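PDB 6HLX: AgaA, which binds the opine agropinic acid as a periplasmic substrate-binding protein and probably delivers it to an ABC transporter for import into the bacterium. Local coordinates for residues L234-F240 against N467-T473; A286-M292 against I383-L389; S46-A50 against D179-K183; S97-E101 against S390-G395. All coordinates share one frame; numbering follows the deposited sequence.

Contact 1: L234-F240 against N467-T473. With EDO (1,2-ethanediol), chain B.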
# COMPACT_ATOMS: atom_id res chain seq x y z
N LEU A 234 -11.56 -3.47 15.09
CA LEU A 234 -12.11 -3.44 13.72
C LEU A 234 -11.19 -4.33 12.90
O LEU A 234 -10.03 -3.98 12.68
CB LEU A 234 -12.14 -2.02 13.15
CG LEU A 234 -12.91 -0.96 14.00
CD1 LEU A 234 -12.83 0.39 13.33
CD2 LEU A 234 -14.37 -1.35 14.21
N ARG A 235 -11.69 -5.51 12.49
CA ARG A 235 -10.89 -6.55 11.82
C ARG A 235 -10.77 -6.47 10.30
O ARG A 235 -11.62 -5.91 9.59
CB ARG A 235 -11.39 -7.94 12.21
CG ARG A 235 -11.19 -8.28 13.69
CD ARG A 235 -10.68 -9.71 13.93
NE ARG A 235 -10.92 -10.16 15.31
CZ ARG A 235 -10.00 -10.69 16.12
NH1 ARG A 235 -8.75 -10.84 15.71
NH2 ARG A 235 -10.32 -11.05 17.36
N ASN A 236 -9.67 -7.07 9.79
CA ASN A 236 -9.37 -7.19 8.37
C ASN A 236 -8.30 -8.27 8.28
O ASN A 236 -7.52 -8.43 9.22
CB ASN A 236 -8.84 -5.85 7.79
CG ASN A 236 -8.24 -5.92 6.39
OD1 ASN A 236 -7.07 -6.24 6.19
ND2 ASN A 236 -9.02 -5.58 5.37
N THR A 237 -8.28 -9.02 7.16
CA THR A 237 -7.27 -10.06 6.85
C THR A 237 -6.76 -9.89 5.40
O THR A 237 -6.61 -10.89 4.67
CB THR A 237 -7.85 -11.46 7.00
OG1 THR A 237 -8.99 -11.55 6.15
CG2 THR A 237 -8.16 -11.81 8.42
N GLY A 238 -6.43 -8.66 5.03
CA GLY A 238 -6.01 -8.29 3.68
C GLY A 238 -4.55 -8.44 3.31
O GLY A 238 -4.27 -8.96 2.22
N PRO A 239 -3.59 -7.97 4.14
CA PRO A 239 -2.19 -8.03 3.71
C PRO A 239 -1.54 -9.39 3.82
O PRO A 239 -2.03 -10.27 4.53
CB PRO A 239 -1.47 -7.00 4.62
CG PRO A 239 -2.60 -6.25 5.39
CD PRO A 239 -3.72 -7.27 5.45
N PHE A 240 -0.42 -9.53 3.13
CA PHE A 240 0.38 -10.75 3.19
C PHE A 240 1.81 -10.37 3.64
O PHE A 240 2.23 -9.21 3.52
CB PHE A 240 0.42 -11.47 1.82
CG PHE A 240 0.67 -10.57 0.63
CD1 PHE A 240 1.94 -10.06 0.38
CD2 PHE A 240 -0.36 -10.23 -0.24
CE1 PHE A 240 2.17 -9.19 -0.71
CE2 PHE A 240 -0.13 -9.38 -1.33
CZ PHE A 240 1.13 -8.86 -1.56
N ASN A 467 -12.49 -0.08 8.77
CA ASN A 467 -11.27 -0.80 8.38
C ASN A 467 -11.68 -1.37 6.99
O ASN A 467 -12.47 -2.33 6.91
CB ASN A 467 -10.95 -1.93 9.37
CG ASN A 467 -9.61 -2.57 9.06
OD1 ASN A 467 -9.03 -2.35 7.99
ND2 ASN A 467 -9.10 -3.36 9.99
N MET A 468 -11.25 -0.70 5.92
CA MET A 468 -11.72 -0.96 4.55
C MET A 468 -11.35 -2.37 4.06
O MET A 468 -10.39 -2.97 4.55
CB MET A 468 -11.35 0.17 3.60
CG MET A 468 -12.26 1.41 3.86
SD MET A 468 -11.71 2.94 3.06
CE MET A 468 -11.64 2.43 1.34
N PRO A 469 -12.22 -2.96 3.22
CA PRO A 469 -12.13 -4.41 2.99
C PRO A 469 -10.94 -4.92 2.20
O PRO A 469 -10.51 -4.29 1.24
CB PRO A 469 -13.46 -4.74 2.28
CG PRO A 469 -13.93 -3.47 1.69
CD PRO A 469 -13.48 -2.40 2.67
N GLY A 470 -10.45 -6.10 2.62
CA GLY A 470 -9.37 -6.83 1.96
C GLY A 470 -8.16 -5.96 1.70
O GLY A 470 -7.65 -5.33 2.62
N PHE A 471 -7.77 -5.84 0.41
CA PHE A 471 -6.60 -5.04 0.00
C PHE A 471 -6.74 -3.53 0.24
O PHE A 471 -5.76 -2.80 0.07
CB PHE A 471 -6.30 -5.29 -1.50
CG PHE A 471 -5.55 -6.55 -1.84
CD1 PHE A 471 -4.97 -7.34 -0.84
CD2 PHE A 471 -5.41 -6.96 -3.17
CE1 PHE A 471 -4.23 -8.49 -1.17
CE2 PHE A 471 -4.69 -8.11 -3.49
CZ PHE A 471 -4.09 -8.86 -2.50
N LEU A 472 -7.93 -3.05 0.62
CA LEU A 472 -8.12 -1.60 0.84
C LEU A 472 -7.81 -1.16 2.26
O LEU A 472 -7.95 0.03 2.57
CB LEU A 472 -9.56 -1.18 0.48
CG LEU A 472 -9.92 -1.33 -0.98
CD1 LEU A 472 -11.35 -1.03 -1.20
CD2 LEU A 472 -9.06 -0.41 -1.84
N THR A 473 -7.36 -2.10 3.13
CA THR A 473 -7.14 -1.72 4.54
C THR A 473 -6.18 -0.53 4.73
O THR A 473 -6.44 0.31 5.60
CB THR A 473 -6.73 -2.92 5.41
OG1 THR A 473 -6.60 -2.50 6.78
CG2 THR A 473 -5.42 -3.58 4.94
C1 EDO B . -7.25 -13.76 1.48
O1 EDO B . -7.49 -12.68 2.35
C2 EDO B . -8.61 -14.26 0.93
O2 EDO B . -8.38 -15.39 0.12
O HOH W 1 -11.98 -5.12 6.95
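N236 and N467 reach past each other in opposite senses: the amide of N236 reaches G470 O in 467-473, while that of N467 turns back to the strand end at L234. N236 ND2 gives G470 O a nearly straight bond of 3.1 Å (170° at the hydrogen), in the carbonyl plane and on a lone pair. The other branch, N236 OD1, curls back to accept from G238 N at 2.8 Å, closing an Asx turn. With CG anti to the backbone N (chi1 169°), the N236 amide is carried across to lie beside T473, whose CG2 is 3.4 Å from N236 OD1. N467 ND2 meets L234 O from above the carbonyl plane at 2.9 Å and also donates to Q454 O. T473 OG1 binds N467 OD1 on a lone pair, at 2.7 Å. G238 O lies in the plane of the F471 ring at its edge, 3.4 Å from F471 CE1, and the far end of that ring touches F240 CE2. The P239 side chain lies about 6 Å from agropinic acid. A water donates to both R235 O and N467 O, bridging the two backbones. Both amides thus have donor and acceptor ends engaged, which fixes their rotation and lets neutral side chains meet L234 O and G470 O, probably holding the segments in register without charges.

Contact 2: A286-M292 against I383-L389. With MES (2-(N-morpholino)-ethanesulfonic acid), chain F; EDO (1,2-ethanediol), chain B.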
# COMPACT_ATOMS: atom_id res chain seq x y z
N ALA A 286 0.12 -15.02 -3.55
CA ALA A 286 -0.87 -14.43 -2.64
C ALA A 286 -2.02 -13.74 -3.39
O ALA A 286 -2.13 -12.52 -3.37
CB ALA A 286 -0.21 -13.48 -1.65
N ILE A 287 -2.88 -14.55 -4.03
CA ILE A 287 -4.04 -14.01 -4.72
C ILE A 287 -5.26 -14.29 -3.84
O ILE A 287 -5.56 -15.44 -3.55
CB ILE A 287 -4.17 -14.55 -6.17
CG1 ILE A 287 -2.95 -14.09 -7.01
CG2 ILE A 287 -5.50 -14.04 -6.81
CD1 ILE A 287 -2.86 -14.68 -8.33
N PRO A 288 -6.00 -13.26 -3.37
CA PRO A 288 -7.17 -13.56 -2.53
C PRO A 288 -8.27 -14.24 -3.32
O PRO A 288 -8.38 -14.06 -4.53
CB PRO A 288 -7.66 -12.18 -2.05
CG PRO A 288 -6.53 -11.22 -2.37
CD PRO A 288 -5.82 -11.80 -3.57
N LYS A 289 -9.13 -14.97 -2.60
CA LYS A 289 -10.35 -15.56 -3.15
C LYS A 289 -11.14 -14.43 -3.81
O LYS A 289 -11.21 -13.33 -3.24
CB LYS A 289 -11.19 -16.20 -2.04
CG LYS A 289 -12.15 -17.27 -2.58
CD LYS A 289 -13.02 -17.87 -1.47
CE LYS A 289 -13.95 -18.95 -1.99
NZ LYS A 289 -15.06 -18.39 -2.82
N GLY A 290 -11.66 -14.66 -5.01
CA GLY A 290 -12.44 -13.65 -5.72
C GLY A 290 -11.65 -12.89 -6.76
O GLY A 290 -12.25 -12.19 -7.57
N TYR A 291 -10.30 -12.97 -6.73
CA TYR A 291 -9.48 -12.29 -7.74
C TYR A 291 -9.10 -13.28 -8.84
O TYR A 291 -8.86 -14.45 -8.56
CB TYR A 291 -8.17 -11.77 -7.12
CG TYR A 291 -8.32 -10.47 -6.38
CD1 TYR A 291 -8.90 -10.42 -5.12
CD2 TYR A 291 -7.79 -9.29 -6.90
CE1 TYR A 291 -9.01 -9.22 -4.41
CE2 TYR A 291 -7.92 -8.07 -6.22
CZ TYR A 291 -8.50 -8.05 -4.96
OH TYR A 291 -8.61 -6.85 -4.29
N MET A 292 -8.98 -12.79 -10.07
CA MET A 292 -8.53 -13.61 -11.20
C MET A 292 -7.11 -14.09 -10.95
O MET A 292 -6.28 -13.33 -10.41
CB MET A 292 -8.67 -12.85 -12.51
CG MET A 292 -10.16 -12.63 -12.86
SD MET A 292 -10.42 -11.86 -14.46
CE MET A 292 -9.80 -10.18 -14.12
N ILE A 383 -4.54 -1.90 -5.78
CA ILE A 383 -5.85 -1.69 -6.39
C ILE A 383 -6.64 -3.00 -6.26
O ILE A 383 -6.03 -4.05 -6.05
CB ILE A 383 -5.76 -1.24 -7.88
CG1 ILE A 383 -5.02 -2.29 -8.75
CG2 ILE A 383 -5.13 0.18 -7.98
CD1 ILE A 383 -5.26 -2.09 -10.25
N THR A 384 -7.96 -2.94 -6.41
CA THR A 384 -8.77 -4.14 -6.29
C THR A 384 -9.13 -4.76 -7.66
O THR A 384 -10.12 -5.46 -7.77
CB THR A 384 -10.01 -3.89 -5.44
OG1 THR A 384 -10.77 -2.88 -6.08
CG2 THR A 384 -9.66 -3.46 -4.02
N ASP A 385 -8.34 -4.47 -8.69
CA ASP A 385 -8.48 -5.12 -9.99
C ASP A 385 -7.32 -6.12 -10.03
O ASP A 385 -6.26 -5.87 -9.42
CB ASP A 385 -8.36 -4.11 -11.16
CG ASP A 385 -8.42 -4.81 -12.51
OD1 ASP A 385 -9.54 -5.19 -12.93
OD2 ASP A 385 -7.36 -5.06 -13.10
N ALA A 386 -7.45 -7.19 -10.85
CA ALA A 386 -6.40 -8.21 -11.00
C ALA A 386 -5.06 -7.59 -11.41
O ALA A 386 -4.00 -8.19 -11.15
CB ALA A 386 -6.81 -9.22 -12.04
N ASP A 387 -5.09 -6.41 -12.08
CA ASP A 387 -3.85 -5.75 -12.52
C ASP A 387 -2.99 -5.22 -11.35
O ASP A 387 -1.91 -4.69 -11.59
CB ASP A 387 -4.10 -4.65 -13.57
CG ASP A 387 -2.81 -4.19 -14.24
OD1 ASP A 387 -2.06 -5.06 -14.74
OD2 ASP A 387 -2.53 -2.98 -14.20
N TRP A 388 -3.43 -5.43 -10.09
CA TRP A 388 -2.56 -5.10 -8.95
C TRP A 388 -1.23 -5.86 -9.13
O TRP A 388 -0.18 -5.42 -8.69
CB TRP A 388 -3.21 -5.51 -7.60
CG TRP A 388 -3.32 -6.99 -7.34
CD1 TRP A 388 -4.40 -7.79 -7.60
CD2 TRP A 388 -2.36 -7.82 -6.65
NE1 TRP A 388 -4.17 -9.08 -7.14
CE2 TRP A 388 -2.93 -9.11 -6.53
CE3 TRP A 388 -1.08 -7.59 -6.10
CZ2 TRP A 388 -2.27 -10.17 -5.86
CZ3 TRP A 388 -0.42 -8.65 -5.46
CH2 TRP A 388 -1.00 -9.92 -5.37
N LEU A 389 -1.29 -7.02 -9.82
CA LEU A 389 -0.11 -7.85 -10.10
C LEU A 389 0.99 -7.12 -10.87
O LEU A 389 2.17 -7.44 -10.67
CB LEU A 389 -0.54 -9.13 -10.84
CG LEU A 389 -1.41 -10.09 -10.00
CD1 LEU A 389 -2.17 -11.10 -10.92
CD2 LEU A 389 -0.56 -10.81 -8.93
O1 MES F . -13.28 -7.99 -4.17
C2 MES F . -14.27 -8.58 -5.02
C3 MES F . -13.64 -9.30 -6.19
N4 MES F . -12.78 -8.35 -6.97
C5 MES F . -11.78 -7.69 -6.06
C6 MES F . -12.50 -7.04 -4.90
C7 MES F . -12.13 -9.08 -8.12
C8 MES F . -11.27 -8.23 -8.99
S MES F . -10.75 -9.04 -10.48
O1S MES F . -11.92 -9.71 -11.01
O2S MES F . -9.69 -9.96 -10.10
O3S MES F . -10.28 -7.98 -11.36
C1 EDO B . -7.25 -13.76 1.48
O1 EDO B . -7.49 -12.68 2.35
C2 EDO B . -8.61 -14.26 0.93
O2 EDO B . -8.38 -15.39 0.12
O HOH W 2 -5.27 -10.94 -9.20
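The Y291 and W388 rings meet almost perpendicularly, their planes 88° apart and the centroids of the Y291 ring and the W388 five-membered ring separated by 5.3 Å. One face of Y291 carries the morpholine of a bound MES molecule, whose C5 sits over the rim, while D385 O and A386 CA approach the ring edge. The indole has L389 CD2 over one face and D385 O in plane at its edge; F471 adds an edge-to-face partner. W388 CZ2 lies 4.1 Å from I287 CG1 and 3.4 Å from A286 O, a buried carbonyl with no polar partner. The phenol end of Y291 stops against T384, its OH 3.4 Å from T384 CA. The thioether of M292 bends at its last torsion (chi3 -69°), laying CE against A386 CB at 3.8 Å. A water joins M292 O to W388 NE1, the latter bond weak. Between the segments the sulfonate is gripped by two backbone amides, M292 N to O2S at 2.9 Å and A386 N to O3S at 3.0 Å, and K426 NZ also bonds to the MES. D385 OD2 accepts from D387 N and also pairs with R429. This is a capped helix start: a type I turn from D385 to W388 leads into helix 388-393, and the sulfonate, of a probable crystallisation additive, takes A386 N just ahead of the helix and M292 N from the facing loop.

Contact 3: S46-A50 against D179-K183. With SO4 (sulfate ion), chain V; ACT (acetate ion), chain K.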
# COMPACT_ATOMS: atom_id res chain seq x y z
N SER A 46 -15.57 5.60 -6.20
CA SER A 46 -16.43 6.75 -5.95
C SER A 46 -15.99 7.94 -6.82
O SER A 46 -14.81 8.24 -6.83
CB SER A 46 -16.36 7.12 -4.47
OG SER A 46 -17.09 8.31 -4.18
N PRO A 47 -16.93 8.64 -7.52
CA PRO A 47 -16.53 9.85 -8.26
C PRO A 47 -16.28 10.97 -7.25
O PRO A 47 -17.18 11.39 -6.49
CB PRO A 47 -17.74 10.10 -9.18
CG PRO A 47 -18.91 9.54 -8.45
CD PRO A 47 -18.39 8.39 -7.60
N GLU A 48 -15.03 11.41 -7.17
CA GLU A 48 -14.61 12.42 -6.19
C GLU A 48 -14.43 13.76 -6.87
O GLU A 48 -15.43 14.42 -7.12
CB GLU A 48 -13.38 11.94 -5.38
CG GLU A 48 -13.71 10.76 -4.46
CD GLU A 48 -14.63 11.01 -3.27
OE1 GLU A 48 -14.70 12.17 -2.78
OE2 GLU A 48 -15.26 10.04 -2.79
N LEU A 49 -13.20 14.16 -7.25
CA LEU A 49 -13.07 15.44 -7.99
C LEU A 49 -13.67 15.35 -9.41
O LEU A 49 -14.05 16.38 -9.99
CB LEU A 49 -11.64 15.92 -8.01
CG LEU A 49 -11.07 16.25 -6.64
CD1 LEU A 49 -9.59 16.63 -6.75
CD2 LEU A 49 -11.88 17.40 -5.95
N ALA A 50 -13.80 14.13 -9.93
CA ALA A 50 -14.54 13.91 -11.18
C ALA A 50 -15.98 13.59 -10.77
O ALA A 50 -16.19 12.62 -10.03
CB ALA A 50 -13.93 12.75 -11.97
N ASP A 179 -15.75 24.24 3.02
CA ASP A 179 -16.11 24.30 1.59
C ASP A 179 -15.95 22.95 0.87
O ASP A 179 -16.05 22.91 -0.36
CB ASP A 179 -15.35 25.42 0.88
CG ASP A 179 -15.90 26.82 1.15
OD1 ASP A 179 -17.01 26.92 1.73
OD2 ASP A 179 -15.23 27.80 0.77
N TYR A 180 -15.78 21.84 1.65
CA TYR A 180 -15.70 20.48 1.06
C TYR A 180 -17.03 20.18 0.33
O TYR A 180 -18.09 20.66 0.74
CB TYR A 180 -15.43 19.46 2.16
CG TYR A 180 -15.26 18.04 1.67
CD1 TYR A 180 -14.28 17.73 0.72
CD2 TYR A 180 -16.01 17.00 2.20
CE1 TYR A 180 -14.06 16.40 0.33
CE2 TYR A 180 -15.79 15.68 1.82
CZ TYR A 180 -14.84 15.39 0.86
OH TYR A 180 -14.60 14.09 0.51
N TYR A 181 -16.94 19.44 -0.78
CA TYR A 181 -18.11 19.23 -1.67
C TYR A 181 -19.15 18.22 -1.21
O TYR A 181 -20.21 18.13 -1.86
CB TYR A 181 -17.64 18.89 -3.09
CG TYR A 181 -16.66 17.75 -3.16
CD1 TYR A 181 -17.09 16.42 -3.18
CD2 TYR A 181 -15.29 17.99 -3.23
CE1 TYR A 181 -16.18 15.37 -3.26
CE2 TYR A 181 -14.36 16.95 -3.30
CZ TYR A 181 -14.81 15.64 -3.30
OH TYR A 181 -13.89 14.62 -3.40
N LYS A 182 -18.91 17.46 -0.12
CA LYS A 182 -19.92 16.50 0.35
C LYS A 182 -20.72 17.10 1.50
O LYS A 182 -20.13 17.56 2.48
CB LYS A 182 -19.27 15.19 0.79
CG LYS A 182 -18.56 14.45 -0.33
CD LYS A 182 -18.04 13.11 0.13
CE LYS A 182 -17.22 12.43 -0.96
NZ LYS A 182 -16.74 11.07 -0.54
N LYS A 183 -22.06 17.13 1.36
CA LYS A 183 -22.95 17.68 2.39
C LYS A 183 -22.79 16.92 3.72
O LYS A 183 -22.75 15.69 3.72
CB LYS A 183 -24.41 17.61 1.89
CG LYS A 183 -25.37 18.44 2.73
CD LYS A 183 -26.83 18.15 2.38
CE LYS A 183 -27.79 19.23 2.85
NZ LYS A 183 -27.83 19.36 4.33
S SO4 V . -12.90 26.75 5.03
O1 SO4 V . -12.89 25.76 6.14
O2 SO4 V . -13.31 28.10 5.58
O3 SO4 V . -13.87 26.39 3.98
O4 SO4 V . -11.54 26.87 4.48
C ACT K . -20.32 9.44 -0.12
O ACT K . -20.74 8.58 0.69
OXT ACT K . -19.13 9.57 -0.47
CH3 ACT K . -21.37 10.42 -0.71
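The carboxylate of E48 receives three donors, two of them from across the contact. Y181 OH donates to E48 OE1 at 2.7 Å, using the anti lone pair of that oxygen. K182 NZ approaches E48 OE2 on the syn side at 2.9 Å, forming a salt bridge. S46 OG, from E48's own segment, takes OE2 as well at 2.9 Å, but from above the carboxylate plane. The glutamate chain is folded at its second torsion (chi2 -69°), turning the carboxylate toward the tyrosine and lysine. K182, by contrast, is extended beyond CG, and its ammonium group is shared further: it donates to an acetate, NZ to OXT 2.8 Å, and pairs with E481. That acid is also the main partner of Y180 OH, whereas R34 adds only a long, weak ion pair to E48 OE1. So many donors around a largely buried carboxylate would be expected to stabilise its charged form. Beside this polar cluster, Y181 is held between carbon contacts: L49 CD2 lies 3.7 Å from Y181 CE2, and Y180 CE1 sits over one face of the Y181 ring. The backbone around E48, where strand 45-55 is interrupted, is secured separately, R67 donating to P47 O and E48 O. The contact fastens strand 45-55 of the five-stranded antiparallel sheet to the loop between strands 171-176 and 190-195 of the seven-stranded mixed sheet, consistent with the junction between the extra domain characteristic of large peptide-type binding proteins and the neighbouring lobe.

Contact 4: S97-E101 against S390-G395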
# COMPACT_ATOMS: atom_id res chain seq x y z
N SER A 97 6.04 7.16 -6.73
CA SER A 97 6.15 5.72 -6.49
C SER A 97 5.41 4.86 -7.51
O SER A 97 5.80 3.69 -7.69
CB SER A 97 5.66 5.38 -5.08
OG SER A 97 6.38 6.13 -4.12
N PHE A 98 4.31 5.39 -8.12
CA PHE A 98 3.49 4.61 -9.05
C PHE A 98 3.60 5.10 -10.47
O PHE A 98 2.69 4.87 -11.28
CB PHE A 98 2.03 4.55 -8.56
CG PHE A 98 1.92 3.80 -7.26
CD1 PHE A 98 1.90 2.40 -7.24
CD2 PHE A 98 1.87 4.48 -6.04
CE1 PHE A 98 1.82 1.69 -6.04
CE2 PHE A 98 1.80 3.78 -4.83
CZ PHE A 98 1.80 2.39 -4.84
N ARG A 99 4.73 5.72 -10.79
CA ARG A 99 4.96 6.20 -12.17
C ARG A 99 4.80 5.04 -13.20
O ARG A 99 4.21 5.23 -14.25
CB ARG A 99 6.38 6.80 -12.29
CG ARG A 99 6.78 7.09 -13.75
CD ARG A 99 8.00 7.98 -13.85
NE ARG A 99 9.18 7.42 -13.17
CZ ARG A 99 10.10 6.65 -13.76
NH1 ARG A 99 9.97 6.30 -15.03
NH2 ARG A 99 11.16 6.24 -13.08
N ASN A 100 5.32 3.85 -12.89
CA ASN A 100 5.25 2.73 -13.85
C ASN A 100 3.80 2.41 -14.25
O ASN A 100 3.51 2.16 -15.43
CB ASN A 100 5.89 1.47 -13.28
CG ASN A 100 6.78 0.73 -14.25
OD1 ASN A 100 7.50 1.34 -15.04
ND2 ASN A 100 6.76 -0.61 -14.19
N GLU A 101 2.90 2.43 -13.25
CA GLU A 101 1.50 2.04 -13.43
C GLU A 101 0.68 3.10 -14.14
O GLU A 101 -0.29 2.76 -14.83
CB GLU A 101 0.89 1.63 -12.08
CG GLU A 101 1.57 0.40 -11.47
CD GLU A 101 2.95 0.60 -10.88
OE1 GLU A 101 3.73 -0.37 -10.77
OE2 GLU A 101 3.28 1.76 -10.54
N SER A 390 0.62 -6.18 -11.78
CA SER A 390 1.66 -5.49 -12.58
C SER A 390 2.62 -4.72 -11.69
O SER A 390 3.82 -4.69 -11.94
CB SER A 390 1.04 -4.53 -13.58
OG SER A 390 0.61 -5.23 -14.73
N ASN A 391 2.08 -4.10 -10.63
CA ASN A 391 2.87 -3.33 -9.69
C ASN A 391 3.96 -4.19 -9.02
O ASN A 391 5.06 -3.70 -8.77
CB ASN A 391 1.95 -2.67 -8.67
CG ASN A 391 2.66 -1.85 -7.63
OD1 ASN A 391 3.55 -1.00 -7.92
ND2 ASN A 391 2.30 -2.09 -6.39
N TYR A 392 3.67 -5.50 -8.82
CA TYR A 392 4.59 -6.47 -8.23
C TYR A 392 5.52 -7.14 -9.24
O TYR A 392 6.67 -7.42 -8.91
CB TYR A 392 3.77 -7.57 -7.50
CG TYR A 392 3.27 -7.10 -6.16
CD1 TYR A 392 2.18 -6.23 -6.06
CD2 TYR A 392 3.90 -7.51 -4.98
CE1 TYR A 392 1.77 -5.72 -4.82
CE2 TYR A 392 3.48 -7.02 -3.74
CZ TYR A 392 2.41 -6.14 -3.67
OH TYR A 392 2.07 -5.62 -2.44
N TYR A 393 5.00 -7.48 -10.44
CA TYR A 393 5.70 -8.34 -11.41
C TYR A 393 6.23 -7.73 -12.69
O TYR A 393 7.11 -8.33 -13.31
CB TYR A 393 4.76 -9.50 -11.80
CG TYR A 393 4.57 -10.51 -10.69
CD1 TYR A 393 3.62 -10.32 -9.69
CD2 TYR A 393 5.36 -11.66 -10.63
CE1 TYR A 393 3.46 -11.23 -8.65
CE2 TYR A 393 5.20 -12.59 -9.60
CZ TYR A 393 4.26 -12.36 -8.60
OH TYR A 393 4.10 -13.27 -7.58
N TYR A 394 5.63 -6.63 -13.17
CA TYR A 394 6.01 -6.08 -14.47
C TYR A 394 7.45 -5.55 -14.48
O TYR A 394 7.96 -5.13 -13.44
CB TYR A 394 5.06 -4.93 -14.84
CG TYR A 394 5.00 -4.67 -16.33
CD1 TYR A 394 4.25 -5.48 -17.17
CD2 TYR A 394 5.72 -3.62 -16.90
CE1 TYR A 394 4.21 -5.26 -18.55
CE2 TYR A 394 5.69 -3.39 -18.28
CZ TYR A 394 4.90 -4.19 -19.09
OH TYR A 394 4.84 -3.97 -20.45
N GLY A 395 8.06 -5.52 -15.65
CA GLY A 395 9.34 -4.86 -15.85
C GLY A 395 9.06 -3.38 -16.05
O GLY A 395 8.66 -2.68 -15.12
O HOH W 3 5.22 0.90 -6.41
O HOH W 4 4.47 -1.88 -12.85
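E101 and N391 form the tight side of this contact, their carboxylate and amide planes turned 86° apart. E101 OE1 and N391 OD1 stand only 2.9 Å from each other; as both are acceptors, the approach is no bond, and it might raise the proton affinity of the glutamate. N391 extends its CG anti to the backbone N (chi1 179°), which brings the amide up to F98, with ND2 in the ring plane at the edge, 3.8 Å from F98 CE1. Y130 packs against both E101 and N391. Waters relieve the two crowded oxygens separately. One donates to N391 OD1 at 2.9 Å and to S97 O; another donates to E101 OE1 at 2.7 Å and to S390 O while accepting from N100 ND2. The looser side is bridged by this second water, with one direct bond across it: N100 ND2 to G395 O, 3.0 Å, bent to 150° at the hydrogen. N100 OD1 is satisfied by K398 N, and Y394 CD2, at the ring edge, lies 4.2 Å from N100 ND2. Here the start of helix 99-102, with F98 at its N-cap position, faces the last part of helix 388-393 and the residues just after it, a contact of two helix ends made partly through waters. The F98 side chain is about 6 Å from agropinic acid, consistent with a place beside the ligand cleft of this periplasmic binding fold.

From the N terminus, 46-50 opens contact 3 and 97-101 opens contact 4 before 179-183 closes contact 3, so these two cross. Contact 1 then opens at 234-240, after contact 3 has closed, and contact 2 at 286-292. Segment 383-389 closes contact 2, the adjoining 390-395 closes contact 4, and 467-473 closes contact 1. Contact 2 therefore lies within the spans of both contacts 1 and 4, which cross each other. Contact 1 ties the loop between strands 231-234 and 240-245 to the loop after strand 462-463. Helix 388-393 serves contacts 2 and 4, while F471 of contact 1 packs on Y291, and F240 touches Y392, joining the three.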